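Local coordinates for SnoaL-like domain protein (Mycobacterium hassiacum, PDB 6P44) that probably catalyses the isomerisation of steroid double bonds as a ketosteroid isomerase of the NTF2-like superfamily, and binds a dinitrophenol in its pocket, at residues B[28-31]-B[35-38]. The protein carries 1 engineered substitution. Residues are numbered along the deposited sequence; the frame is centred on the assembly and turned at random.
Sequences ALYA and TVEN. Engineered in segment 35-38: Asn38 (natural residue Asp). With DNX (3,4-dinitrophenol), chain H.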
ATOM      1  N   ALA B  28     -20.656  -3.098  -6.973  1.00 18.98           N
ATOM      2  CA  ALA B  28     -20.751  -4.442  -7.515  1.00 19.98           C
ATOM      3  C   ALA B  28     -19.391  -5.110  -7.662  1.00 19.55           C
ATOM      4  O   ALA B  28     -19.327  -6.338  -7.780  1.00 21.58           O
ATOM      5  CB  ALA B  28     -21.462  -4.393  -8.871  1.00 21.02           C
ATOM      6  N   LEU B  29     -18.306  -4.336  -7.673  1.00 17.18           N
ATOM      7  CA  LEU B  29     -16.976  -4.929  -7.726  1.00 15.86           C
ATOM      8  C   LEU B  29     -16.556  -5.530  -6.394  1.00 16.12           C
ATOM      9  O   LEU B  29     -15.644  -6.366  -6.362  1.00 16.10           O
ATOM     10  CB  LEU B  29     -15.935  -3.881  -8.131  1.00 15.89           C
ATOM     11  CG  LEU B  29     -16.116  -3.272  -9.517  1.00 17.43           C
ATOM     12  CD1 LEU B  29     -15.022  -2.263  -9.756  1.00 18.84           C
ATOM     13  CD2 LEU B  29     -16.088  -4.349 -10.596  1.00 19.01           C
ATOM     14  N   TYR B  30     -17.172  -5.100  -5.301  1.00 14.49           N
ATOM     15  CA  TYR B  30     -16.781  -5.537  -3.974  1.00 15.04           C
ATOM     16  C   TYR B  30     -17.524  -6.803  -3.578  1.00 16.12           C
ATOM     17  O   TYR B  30     -18.661  -7.040  -3.994  1.00 17.48           O
ATOM     18  CB  TYR B  30     -17.081  -4.448  -2.954  1.00 14.60           C
ATOM     19  CG  TYR B  30     -16.078  -3.308  -2.936  1.00 13.01           C
ATOM     20  CD1 TYR B  30     -14.956  -3.385  -2.128  1.00 12.74           C
ATOM     21  CD2 TYR B  30     -16.275  -2.155  -3.685  1.00 14.38           C
ATOM     22  CE1 TYR B  30     -14.054  -2.347  -2.051  1.00 13.28           C
ATOM     23  CE2 TYR B  30     -15.368  -1.093  -3.612  1.00 13.41           C
ATOM     24  CZ  TYR B  30     -14.250  -1.210  -2.800  1.00 13.07           C
ATOM     25  OH  TYR B  30     -13.316  -0.206  -2.680  1.00 13.10           O
ATOM     26  N   ALA B  31     -16.851  -7.617  -2.765  1.00 15.67           N
ATOM     27  CA  ALA B  31     -17.441  -8.802  -2.163  1.00 16.00           C
ATOM     28  C   ALA B  31     -18.532  -8.422  -1.165  1.00 16.01           C
ATOM     29  O   ALA B  31     -18.575  -7.303  -0.645  1.00 16.55           O
ATOM     30  CB  ALA B  31     -16.351  -9.601  -1.450  1.00 16.89           C
ATOM     31  N   THR B  35     -14.359  -4.958   2.983  1.00 13.19           N
ATOM     32  CA  THR B  35     -14.073  -3.812   3.826  1.00 13.36           C
ATOM     33  C   THR B  35     -13.470  -2.679   3.006  1.00 12.34           C
ATOM     34  O   THR B  35     -12.700  -2.906   2.069  1.00 12.48           O
ATOM     35  CB  THR B  35     -13.104  -4.188   4.956  1.00 13.71           C
ATOM     36  OG1 THR B  35     -11.880  -4.708   4.408  1.00 13.92           O
ATOM     37  CG2 THR B  35     -13.730  -5.234   5.860  1.00 14.94           C
ATOM     38  N   VAL B  36     -13.806  -1.448   3.387  1.00 12.57           N
ATOM     39  CA  VAL B  36     -13.207  -0.247   2.809  1.00 12.05           C
ATOM     40  C   VAL B  36     -12.727   0.620   3.957  1.00 11.85           C
ATOM     41  O   VAL B  36     -13.506   0.962   4.857  1.00 12.58           O
ATOM     42  CB  VAL B  36     -14.194   0.540   1.927  1.00 12.76           C
ATOM     43  CG1 VAL B  36     -13.610   1.914   1.560  1.00 13.58           C
ATOM     44  CG2 VAL B  36     -14.525  -0.251   0.672  1.00 13.58           C
ATOM     45  N   GLU B  37     -11.453   0.995   3.915  1.00 11.19           N
ATOM     46  CA  GLU B  37     -10.858   1.900   4.894  1.00 11.89           C
ATOM     47  C   GLU B  37     -10.288   3.073   4.104  1.00 12.06           C
ATOM     48  O   GLU B  37      -9.214   2.965   3.502  1.00 12.78           O
ATOM     49  CB  GLU B  37      -9.814   1.169   5.730  1.00 13.57           C
ATOM     50  CG  GLU B  37      -9.369   1.921   6.942  1.00 14.91           C
ATOM     51  CD  GLU B  37      -8.350   1.154   7.791  1.00 15.23           C
ATOM     52  OE1 GLU B  37      -8.315  -0.088   7.719  1.00 17.37           O
ATOM     53  OE2 GLU B  37      -7.591   1.795   8.546  1.00 15.59           O
ATOM     54  N   ASN B  38     -11.029   4.183   4.080  1.00 11.90           N
ATOM     55  CA  ASN B  38     -10.677   5.341   3.262  1.00 11.27           C
ATOM     56  C   ASN B  38     -10.990   6.614   4.042  1.00 11.72           C
ATOM     57  O   ASN B  38     -12.165   7.001   4.139  1.00 13.06           O
ATOM     58  CB  ASN B  38     -11.453   5.350   1.948  1.00 13.27           C
ATOM     59  CG  ASN B  38     -11.093   6.529   1.097  1.00 14.61           C
ATOM     60  OD1 ASN B  38     -10.077   7.165   1.333  1.00 14.85           O
ATOM     61  ND2 ASN B  38     -11.916   6.831   0.101  1.00 17.59           N
TER
HETATM   62  C1  DNX H 201     -10.703   6.117  -3.612  0.52 16.50           C
HETATM   63  C2  DNX H 201     -11.915   6.689  -3.967  0.52 19.35           C
HETATM   64  C3  DNX H 201     -12.205   7.961  -3.527  0.52 22.36           C
HETATM   65  N3  DNX H 201     -13.508   8.507  -3.908  0.52 26.43           N
HETATM   66  C4  DNX H 201     -11.301   8.672  -2.751  0.52 21.50           C
HETATM   67  N4  DNX H 201     -11.584  10.018  -2.256  0.52 24.55           N
HETATM   68  C5  DNX H 201     -10.089   8.102  -2.410  0.52 18.92           C
HETATM   69  C6  DNX H 201      -9.791   6.821  -2.837  0.52 17.17           C
HETATM   70  O1  DNX H 201     -10.422   4.856  -4.039  0.52 14.05           O
HETATM   71  O31 DNX H 201     -14.465   8.270  -3.191  0.52 27.39           O
HETATM   72  O32 DNX H 201     -13.586   9.153  -4.943  0.52 28.64           O
HETATM   73  O41 DNX H 201     -11.196  10.313  -1.138  0.52 25.82           O
HETATM   74  O42 DNX H 201     -12.182  10.791  -2.989  0.52 25.25           O
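Tyr30 and Thr35 are the backbone's nearest approach here, their CA atoms 8.4 Å apart, and the contact between segments 28-31 and 35-38 is made mainly by side chains. In this NTF2-like alpha+beta fold, the chain runs from helix 23-29 through the short strand 30-31, turns, and enters strand 34-37 of the curved sheet. Both Tyr30 and Val36 point their CB atoms toward the opposite segment. The tyrosine ring reaches across with CG anti to its own carbonyl carbon (chi1 -78°), and the two side chains cross at roughly a right angle. Val36 meets the ring obliquely through one branch: its CG2 lies 3.5 Å from Tyr30 CE1 and 3.6 Å from Tyr30 OH. A beta-branched valine suits a buried strand position, and Ile51 of helix 48-54 touches both partners. Tyrosine gives the apolar ring length to reach Val36 while its hydroxyl is satisfied by a hydrogen bond with Tyr55 OH. Farther along, the strand leads to the engineered Asn38 (Asp in the natural protein) in the 3,4-dinitrophenol pocket. Its CG stands anti to the backbone N (chi1 -180°), carrying the amide to the ligand; Trp115 NE1 hydrogen-bonds OD1, while Asn38 ND2 lies 3.4 Å from ring carbon C5 of the dinitrophenol.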